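Local structure of arsenite methyltransferase (Chlamydomonas reinhardtii, 5EVJ) at residues Gly278-Leu283 with Ala325-Glu330; Asp282-Tyr287 with Leu319-Thr324; Gly288-Tyr293 with Thr338-Arg343. The protein probably catalyses the stepwise transfer of methyl groups from S-adenosylmethionine to trivalent arsenic, giving mono-, di- and trimethylated arsenicals. The protein carries 15 engineered substitutions. One frame throughout, in Å; residues are numbered along the deposited sequence.

Contact 1: residues Gly278-Leu283 with Ala325-Glu330; sequences GQIEDL and ASMVGE
Two bends bring Gln279 onto Glu330: CG lies opposite the carbonyl carbon (chi1 -61°), and a second bend at chi2 folds the chain so that the two side chains cross at about a right angle. Gln279 NE2 gives a fairly straight hydrogen bond to Glu330 OE1 (2.9 Å, 163° at the hydrogen). The acceptor lies nearly in the amide plane, yet the donor sits above the carboxylate plane, the two planes being 51° apart. Ser326 OG reaches Glu330 OE1 from the opposite face at 2.7 Å, gripping the oxygen from both sides. A glutamine suits its place, pairing a neutral donor with the acid through a chain able to bend back. The loop after strand 266-274 is held against the last part of helix 322-329, with Glu330, the first residue to leave the helical conformation, reaching back beside Ser326. Ser326 OG also lies within hydrogen-bonding reach of Gly322 O one turn earlier, so its single proton is probably shared, and the small serine leaves room for Gln279 CB 3.5 Å from OG. Ile280 supplies the apolar share, its CD1 3.7 Å from Ser326 CB. Met327 CE reaches 4.4 Å from Ile280 CG2, and Asp241 touches both.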
loop_
_atom_site.group_PDB
_atom_site.type_symbol
_atom_site.label_atom_id
_atom_site.label_comp_id
_atom_site.label_asym_id
_atom_site.label_seq_id
_atom_site.Cartn_x
_atom_site.Cartn_y
_atom_site.Cartn_z
ATOM N N GLY A 278 -10.631 -16.556 -0.787
ATOM C CA GLY A 278 -10.585 -18.007 -1.099
ATOM C C GLY A 278 -9.347 -18.416 -1.898
ATOM O O GLY A 278 -9.156 -19.597 -2.089
ATOM N N GLN A 279 -8.479 -17.476 -2.299
ATOM C CA GLN A 279 -7.412 -17.798 -3.248
ATOM C C GLN A 279 -5.998 -17.684 -2.698
ATOM O O GLN A 279 -5.103 -18.308 -3.266
ATOM C CB GLN A 279 -7.489 -16.858 -4.484
ATOM C CG GLN A 279 -8.804 -16.952 -5.286
ATOM C CD GLN A 279 -8.874 -18.266 -6.087
ATOM O OE1 GLN A 279 -9.363 -19.234 -5.577
ATOM N NE2 GLN A 279 -8.277 -18.324 -7.299
ATOM N N ILE A 280 -5.771 -16.856 -1.665
ATOM C CA ILE A 280 -4.422 -16.479 -1.319
ATOM C C ILE A 280 -3.941 -17.452 -0.213
ATOM O O ILE A 280 -4.620 -17.603 0.812
ATOM C CB ILE A 280 -4.276 -14.995 -0.851
ATOM C CG1 ILE A 280 -4.780 -13.953 -1.899
ATOM C CG2 ILE A 280 -2.825 -14.682 -0.535
ATOM C CD1 ILE A 280 -4.274 -14.220 -3.316
ATOM N N GLU A 281 -2.844 -18.176 -0.461
ATOM C CA GLU A 281 -2.439 -19.322 0.420
ATOM C C GLU A 281 -1.191 -18.941 1.114
ATOM O O GLU A 281 -0.578 -17.945 0.749
ATOM C CB GLU A 281 -2.249 -20.616 -0.378
ATOM C CG GLU A 281 -3.564 -21.099 -0.969
ATOM C CD GLU A 281 -3.405 -22.337 -1.820
ATOM O OE1 GLU A 281 -3.209 -22.202 -3.040
ATOM O OE2 GLU A 281 -3.596 -23.482 -1.321
ATOM N N ASP A 282 -0.811 -19.657 2.152
ATOM C CA ASP A 282 0.414 -19.268 2.861
ATOM C C ASP A 282 1.622 -19.980 2.348
ATOM O O ASP A 282 2.623 -19.965 2.999
ATOM C CB ASP A 282 0.324 -19.500 4.391
ATOM C CG ASP A 282 -0.031 -20.964 4.781
ATOM O OD1 ASP A 282 0.019 -21.912 3.947
ATOM O OD2 ASP A 282 -0.333 -21.201 6.002
ATOM N N LEU A 283 1.553 -20.606 1.189
ATOM C CA LEU A 283 2.823 -20.978 0.514
ATOM C C LEU A 283 2.609 -20.689 -0.951
ATOM O O LEU A 283 1.457 -20.623 -1.408
ATOM C CB LEU A 283 3.149 -22.482 0.684
ATOM C CG LEU A 283 3.567 -22.966 2.117
ATOM C CD1 LEU A 283 3.646 -24.499 2.116
ATOM C CD2 LEU A 283 4.879 -22.393 2.656
ATOM N N ALA A 325 -0.435 -15.585 -9.555
ATOM C CA ALA A 325 -1.425 -15.575 -10.662
ATOM C C ALA A 325 -2.707 -14.802 -10.235
ATOM O O ALA A 325 -3.337 -14.117 -11.033
ATOM C CB ALA A 325 -1.775 -16.994 -11.148
ATOM N N SER A 326 -3.087 -14.931 -8.973
ATOM C CA SER A 326 -4.261 -14.250 -8.439
ATOM C C SER A 326 -3.974 -12.754 -8.369
ATOM O O SER A 326 -4.858 -11.932 -8.677
ATOM C CB SER A 326 -4.614 -14.786 -6.993
ATOM O OG SER A 326 -5.197 -16.085 -7.069
ATOM N N MET A 327 -2.789 -12.393 -7.885
ATOM C CA MET A 327 -2.484 -10.995 -7.716
ATOM C C MET A 327 -2.428 -10.117 -8.985
ATOM O O MET A 327 -2.631 -8.871 -8.910
ATOM C CB MET A 327 -1.160 -10.829 -6.968
ATOM C CG MET A 327 -1.188 -11.466 -5.561
ATOM S SD MET A 327 0.371 -11.421 -4.628
ATOM C CE MET A 327 -0.110 -12.303 -3.124
ATOM N N VAL A 328 -2.031 -10.740 -10.114
ATOM C CA VAL A 328 -1.879 -10.012 -11.355
ATOM C C VAL A 328 -3.048 -10.404 -12.230
ATOM O O VAL A 328 -3.440 -9.638 -13.076
ATOM C CB VAL A 328 -0.538 -10.308 -12.091
ATOM C CG1 VAL A 328 0.615 -10.021 -11.130
ATOM C CG2 VAL A 328 -0.507 -11.727 -12.705
ATOM N N GLY A 329 -3.672 -11.558 -11.993
ATOM C CA GLY A 329 -4.716 -11.863 -12.959
ATOM C C GLY A 329 -6.136 -11.974 -12.449
ATOM O O GLY A 329 -6.986 -12.460 -13.200
ATOM N N GLU A 330 -6.374 -11.640 -11.175
ATOM C CA GLU A 330 -7.726 -11.840 -10.567
ATOM C C GLU A 330 -7.995 -10.625 -9.736
ATOM O O GLU A 330 -8.977 -10.567 -9.083
ATOM C CB GLU A 330 -7.800 -13.096 -9.633
ATOM C CG GLU A 330 -8.014 -14.475 -10.320
ATOM C CD GLU A 330 -7.393 -15.668 -9.522
ATOM O OE1 GLU A 330 -7.598 -15.735 -8.305
ATOM O OE2 GLU A 330 -6.649 -16.545 -10.082
#

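Contact 2: residues Asp282-Tyr287 with Leu319-Thr324; sequences DLAEDY and LVAGNT. Engineered in segment 282-287: Ala284 (natural residue Cys). Engineered in segment 319-324: Ala321 (natural residue Cys).
Ala321, engineered in place of cysteine, packs its CB 3.9 Å from CB of Ala284, likewise a replaced cysteine; Phe350 also touches Ala321. One step before it, Val320 meets the 282-287 segment through a water: Val320 O accepts from the water (2.7 Å), which in turn accepts from Tyr287 N, so a single molecule joins the two backbones. Ala321 is the N-cap of helix 322-329, and at Gly322 the first turn begins. Gly322 N donates to Glu285 O (3.0 Å, 168° at the hydrogen), the carbonyl pointing almost straight at it. The N-H groups of a first helical turn have no carbonyl of their own helix to bind, and here the short strand 285-286, paired elsewhere with 348-349, supplies one. Glycine fits this spot because the Tyr287 ring brings its edge up to Gly322 CA, with CD2 3.7 Å away and CA close to the ring plane; a CB would run into the ring. Tyr287 CG lies opposite its carbonyl carbon (chi1 -57°), which brings the ring edge-on to the helix start, while its OH bonds to Glu281. Asn323 N makes a weak bond to a second water, which donates to Leu283 O (2.9 Å) and accepts from Glu285 N. The amide of Asn323 is engaged at both ends, OD1 accepting from Glu281 N and ND2 donating to Asp241.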
loop_
_atom_site.group_PDB
_atom_site.type_symbol
_atom_site.label_atom_id
_atom_site.label_comp_id
_atom_site.label_asym_id
_atom_site.label_seq_id
_atom_site.Cartn_x
_atom_site.Cartn_y
_atom_site.Cartn_z
ATOM N N ASP A 282 -0.811 -19.657 2.152
ATOM C CA ASP A 282 0.414 -19.268 2.861
ATOM C C ASP A 282 1.622 -19.980 2.348
ATOM O O ASP A 282 2.623 -19.965 2.999
ATOM C CB ASP A 282 0.324 -19.500 4.391
ATOM C CG ASP A 282 -0.031 -20.964 4.781
ATOM O OD1 ASP A 282 0.019 -21.912 3.947
ATOM O OD2 ASP A 282 -0.333 -21.201 6.002
ATOM N N LEU A 283 1.553 -20.606 1.189
ATOM C CA LEU A 283 2.823 -20.978 0.514
ATOM C C LEU A 283 2.609 -20.689 -0.951
ATOM O O LEU A 283 1.457 -20.623 -1.408
ATOM C CB LEU A 283 3.149 -22.482 0.684
ATOM C CG LEU A 283 3.567 -22.966 2.117
ATOM C CD1 LEU A 283 3.646 -24.499 2.116
ATOM C CD2 LEU A 283 4.879 -22.393 2.656
ATOM N N ALA A 284 3.714 -20.576 -1.694
ATOM C CA ALA A 284 3.673 -20.593 -3.125
ATOM C C ALA A 284 3.286 -22.010 -3.549
ATOM O O ALA A 284 4.052 -22.950 -3.304
ATOM C CB ALA A 284 5.094 -20.223 -3.657
ATOM N N GLU A 285 2.108 -22.179 -4.166
ATOM C CA GLU A 285 1.558 -23.477 -4.522
ATOM C C GLU A 285 1.508 -23.541 -6.023
ATOM O O GLU A 285 1.192 -22.542 -6.703
ATOM C CB GLU A 285 0.101 -23.649 -4.018
ATOM C CG GLU A 285 -0.057 -23.668 -2.490
ATOM C CD GLU A 285 0.606 -24.902 -1.831
ATOM O OE1 GLU A 285 1.138 -25.799 -2.569
ATOM O OE2 GLU A 285 0.602 -25.003 -0.569
ATOM N N ASP A 286 1.726 -24.731 -6.566
ATOM C CA ASP A 286 1.969 -24.840 -8.006
ATOM C C ASP A 286 0.730 -25.323 -8.735
ATOM O O ASP A 286 0.421 -26.485 -8.651
ATOM C CB ASP A 286 3.100 -25.856 -8.239
ATOM C CG ASP A 286 3.639 -25.853 -9.736
ATOM O OD1 ASP A 286 2.959 -25.267 -10.659
ATOM O OD2 ASP A 286 4.782 -26.398 -9.932
ATOM N N TYR A 287 0.051 -24.482 -9.489
ATOM C CA TYR A 287 -1.045 -24.973 -10.313
ATOM C C TYR A 287 -0.681 -24.958 -11.820
ATOM O O TYR A 287 -1.568 -25.108 -12.675
ATOM C CB TYR A 287 -2.317 -24.142 -10.045
ATOM C CG TYR A 287 -2.719 -24.147 -8.614
ATOM C CD1 TYR A 287 -3.404 -25.215 -8.077
ATOM C CD2 TYR A 287 -2.387 -23.080 -7.771
ATOM C CE1 TYR A 287 -3.756 -25.234 -6.728
ATOM C CE2 TYR A 287 -2.742 -23.083 -6.452
ATOM C CZ TYR A 287 -3.410 -24.186 -5.932
ATOM O OH TYR A 287 -3.777 -24.211 -4.614
ATOM N N LEU A 319 6.346 -18.618 -15.564
ATOM C CA LEU A 319 5.714 -19.574 -14.610
ATOM C C LEU A 319 5.474 -18.855 -13.278
ATOM O O LEU A 319 6.363 -18.128 -12.751
ATOM C CB LEU A 319 6.552 -20.849 -14.406
ATOM C CG LEU A 319 6.971 -21.713 -15.649
ATOM C CD1 LEU A 319 7.889 -22.909 -15.352
ATOM C CD2 LEU A 319 5.795 -22.227 -16.385
ATOM N N VAL A 320 4.261 -19.049 -12.744
ATOM C CA VAL A 320 3.932 -18.451 -11.479
ATOM C C VAL A 320 3.193 -19.378 -10.564
ATOM O O VAL A 320 2.542 -20.381 -11.009
ATOM C CB VAL A 320 3.078 -17.158 -11.653
ATOM C CG1 VAL A 320 3.912 -16.062 -12.292
ATOM C CG2 VAL A 320 1.795 -17.446 -12.427
ATOM N N ALA A 321 3.286 -19.045 -9.258
ATOM C CA ALA A 321 2.435 -19.738 -8.267
ATOM C C ALA A 321 0.966 -19.212 -8.289
ATOM O O ALA A 321 0.701 -18.157 -8.866
ATOM C CB ALA A 321 3.042 -19.632 -6.902
ATOM N N GLY A 322 0.023 -19.960 -7.694
ATOM C CA GLY A 322 -1.404 -19.527 -7.480
ATOM C C GLY A 322 -1.530 -18.086 -7.002
ATOM O O GLY A 322 -2.329 -17.268 -7.557
ATOM N N ASN A 323 -0.678 -17.730 -6.060
ATOM C CA ASN A 323 -0.834 -16.438 -5.397
ATOM C C ASN A 323 -0.578 -15.346 -6.359
ATOM O O ASN A 323 -1.396 -14.424 -6.532
ATOM C CB ASN A 323 0.080 -16.273 -4.155
ATOM C CG ASN A 323 -0.463 -16.999 -2.912
ATOM O OD1 ASN A 323 -1.554 -17.615 -2.937
ATOM N ND2 ASN A 323 0.302 -16.927 -1.814
ATOM N N THR A 324 0.595 -15.415 -6.957
ATOM C CA THR A 324 1.028 -14.439 -7.906
ATOM C C THR A 324 0.023 -14.420 -9.078
ATOM O O THR A 324 -0.314 -13.341 -9.533
ATOM C CB THR A 324 2.424 -14.842 -8.445
ATOM O OG1 THR A 324 3.379 -14.655 -7.376
ATOM C CG2 THR A 324 2.771 -13.922 -9.636
HETATM O O HOH W 1 0.455 -19.748 -4.030
HETATM O O HOH W 2 0.362 -21.901 -10.676
#

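Contact 3: residues Gly288-Tyr293 with Thr338-Arg343; sequences GQVAVY and TIIGDR
Val290 and Ile340 form a hydrogen-bonded pair, Val290 N donating to Ile340 O at 2.9 Å and Ile340 N returning a bond to Val290 O at 2.7 Å. Two residues on, Val292 and Thr338 repeat the exchange, though the bond from Val292 N is more bent (144° at the hydrogen) than that from Thr338 N. Between them Ala291 faces Ile339 as a non-hydrogen-bonded pair; its backbone is hydrogen-bonded to Met318 of strand 318-320, and a small CB leaves room for Ile339 CD1. Beta-branched residues suit the other face, where Val290 and Ile340 lie side by side with their CB atoms 4.0 Å apart. Beside Val290, Gln289 sets CG opposite its carbonyl carbon and 3.6 Å from Asp342 O; the chain then runs extended (chi2 153°), carrying NE2 out to two waters. One, 3.0 Å from Gln289 NE2, also accepts from Arg343 NE in the guanidinium plane; the other gives a weak bond to Gly341 O. Gln289 and Arg343 hold their flat groups nearly perpendicular (84°), and Arg343 NH2 is satisfied by Gln279 O. A leucine in place of Gln289 would probably leave both waters without their amide donor and the water link to Arg343 broken. Gly341, whose backbone angles would press a CB against the preceding carbonyl, lets the chain leave the edge of an antiparallel three-stranded sheet, with 289-293 in the middle and 337-340 at its border.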
loop_
_atom_site.group_PDB
_atom_site.type_symbol
_atom_site.label_atom_id
_atom_site.label_comp_id
_atom_site.label_asym_id
_atom_site.label_seq_id
_atom_site.Cartn_x
_atom_site.Cartn_y
_atom_site.Cartn_z
ATOM N N GLY A 288 0.610 -24.838 -12.136
ATOM C CA GLY A 288 1.052 -24.805 -13.533
ATOM C C GLY A 288 0.572 -23.613 -14.372
ATOM O O GLY A 288 0.446 -23.729 -15.628
ATOM N N GLN A 289 0.308 -22.474 -13.708
ATOM C CA GLN A 289 -0.139 -21.325 -14.431
ATOM C C GLN A 289 1.023 -20.534 -15.036
ATOM O O GLN A 289 2.174 -20.563 -14.523
ATOM C CB GLN A 289 -1.015 -20.433 -13.551
ATOM C CG GLN A 289 -2.305 -21.076 -13.068
ATOM C CD GLN A 289 -2.749 -20.429 -11.747
ATOM O OE1 GLN A 289 -2.023 -20.438 -10.749
ATOM N NE2 GLN A 289 -3.876 -19.771 -11.788
ATOM N N VAL A 290 0.699 -19.793 -16.100
ATOM C CA VAL A 290 1.670 -18.822 -16.711
ATOM C C VAL A 290 1.044 -17.454 -16.797
ATOM O O VAL A 290 -0.109 -17.364 -17.236
ATOM C CB VAL A 290 1.974 -19.301 -18.163
ATOM C CG1 VAL A 290 2.826 -18.295 -18.960
ATOM C CG2 VAL A 290 2.604 -20.708 -18.104
ATOM N N ALA A 291 1.818 -16.417 -16.483
ATOM C CA ALA A 291 1.403 -15.008 -16.571
ATOM C C ALA A 291 2.152 -14.215 -17.676
ATOM O O ALA A 291 3.382 -14.409 -17.916
ATOM C CB ALA A 291 1.593 -14.289 -15.218
ATOM N N VAL A 292 1.415 -13.348 -18.377
ATOM C CA VAL A 292 2.042 -12.565 -19.394
ATOM C C VAL A 292 1.514 -11.206 -19.117
ATOM O O VAL A 292 0.254 -10.982 -19.098
ATOM C CB VAL A 292 1.639 -13.011 -20.849
ATOM C CG1 VAL A 292 2.463 -12.295 -21.935
ATOM C CG2 VAL A 292 1.749 -14.514 -21.009
ATOM N N TYR A 293 2.459 -10.316 -18.832
ATOM C CA TYR A 293 2.147 -8.946 -18.756
ATOM C C TYR A 293 2.081 -8.336 -20.117
ATOM O O TYR A 293 3.000 -8.489 -20.910
ATOM C CB TYR A 293 3.147 -8.291 -17.926
ATOM C CG TYR A 293 2.968 -6.812 -17.949
ATOM C CD1 TYR A 293 1.782 -6.233 -17.461
ATOM C CD2 TYR A 293 4.025 -5.970 -18.398
ATOM C CE1 TYR A 293 1.620 -4.847 -17.452
ATOM C CE2 TYR A 293 3.865 -4.573 -18.377
ATOM C CZ TYR A 293 2.660 -4.005 -17.907
ATOM O OH TYR A 293 2.471 -2.623 -17.880
ATOM N N THR A 338 -2.377 -11.759 -19.001
ATOM C CA THR A 338 -3.038 -12.986 -19.422
ATOM C C THR A 338 -2.503 -14.062 -18.514
ATOM O O THR A 338 -1.283 -14.151 -18.266
ATOM C CB THR A 338 -2.629 -13.345 -20.897
ATOM O OG1 THR A 338 -2.791 -12.200 -21.750
ATOM C CG2 THR A 338 -3.388 -14.560 -21.515
ATOM N N ILE A 339 -3.415 -14.915 -18.067
ATOM C CA ILE A 339 -3.102 -16.094 -17.307
ATOM C C ILE A 339 -3.398 -17.266 -18.160
ATOM O O ILE A 339 -4.509 -17.426 -18.667
ATOM C CB ILE A 339 -4.046 -16.241 -16.080
ATOM C CG1 ILE A 339 -3.944 -15.008 -15.187
ATOM C CG2 ILE A 339 -3.539 -17.356 -15.227
ATOM C CD1 ILE A 339 -2.505 -14.771 -14.684
ATOM N N ILE A 340 -2.431 -18.152 -18.283
ATOM C CA ILE A 340 -2.717 -19.371 -19.000
ATOM C C ILE A 340 -2.737 -20.469 -17.975
ATOM O O ILE A 340 -1.806 -20.633 -17.190
ATOM C CB ILE A 340 -1.589 -19.621 -20.026
ATOM C CG1 ILE A 340 -1.677 -18.583 -21.159
ATOM C CG2 ILE A 340 -1.739 -20.985 -20.613
ATOM C CD1 ILE A 340 -0.344 -18.030 -21.636
ATOM N N GLY A 341 -3.774 -21.269 -18.013
ATOM C CA GLY A 341 -3.946 -22.333 -17.053
ATOM C C GLY A 341 -5.049 -21.990 -16.089
ATOM O O GLY A 341 -5.772 -21.013 -16.265
ATOM N N ASP A 342 -5.198 -22.812 -15.056
ATOM C CA ASP A 342 -6.112 -22.521 -13.985
ATOM C C ASP A 342 -5.733 -23.397 -12.781
ATOM O O ASP A 342 -4.600 -23.865 -12.679
ATOM C CB ASP A 342 -7.536 -22.755 -14.473
ATOM C CG ASP A 342 -7.765 -24.168 -14.861
ATOM O OD1 ASP A 342 -6.948 -25.042 -14.459
ATOM O OD2 ASP A 342 -8.752 -24.418 -15.565
ATOM N N ARG A 343 -6.659 -23.582 -11.844
ATOM C CA ARG A 343 -6.329 -24.234 -10.595
ATOM C C ARG A 343 -6.994 -25.588 -10.518
ATOM O O ARG A 343 -7.082 -26.122 -9.454
ATOM C CB ARG A 343 -6.722 -23.357 -9.378
ATOM C CG ARG A 343 -5.877 -22.122 -9.194
ATOM C CD ARG A 343 -6.015 -21.761 -7.705
ATOM N NE ARG A 343 -5.435 -20.470 -7.376
ATOM C CZ ARG A 343 -5.198 -20.019 -6.137
ATOM N NH1 ARG A 343 -5.518 -20.765 -5.032
ATOM N NH2 ARG A 343 -4.679 -18.776 -5.996
HETATM O O HOH W 3 -4.522 -18.402 -9.247
HETATM O O HOH W 4 -6.160 -19.193 -13.426
#

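How the contacts relate
Leaving strand 266-274 of the large sheet, the chain passes through 278-283, 282-287 and 288-293 in turn, and each later finds its partner. Contact 2 closes the innermost loop, with 319-324 returning after 31 residues; contact 1 closes a wider one around it at 325-330, so contact 2 nests within contact 1, sharing Asp282 and Leu283. Contact 3 crosses both, since 288-293 starts inside their loops and 338-343 lies beyond them. Helix 322-329 serves contacts 1 and 2, and strand 318-320, the neighbour of 289-293, ties contact 2 to contact 3 through a probable hydrogen bond from Val320 N to Gln289 O. Ala325 CB, packed on Gln289 OE1, joins contact 1 to contact 3.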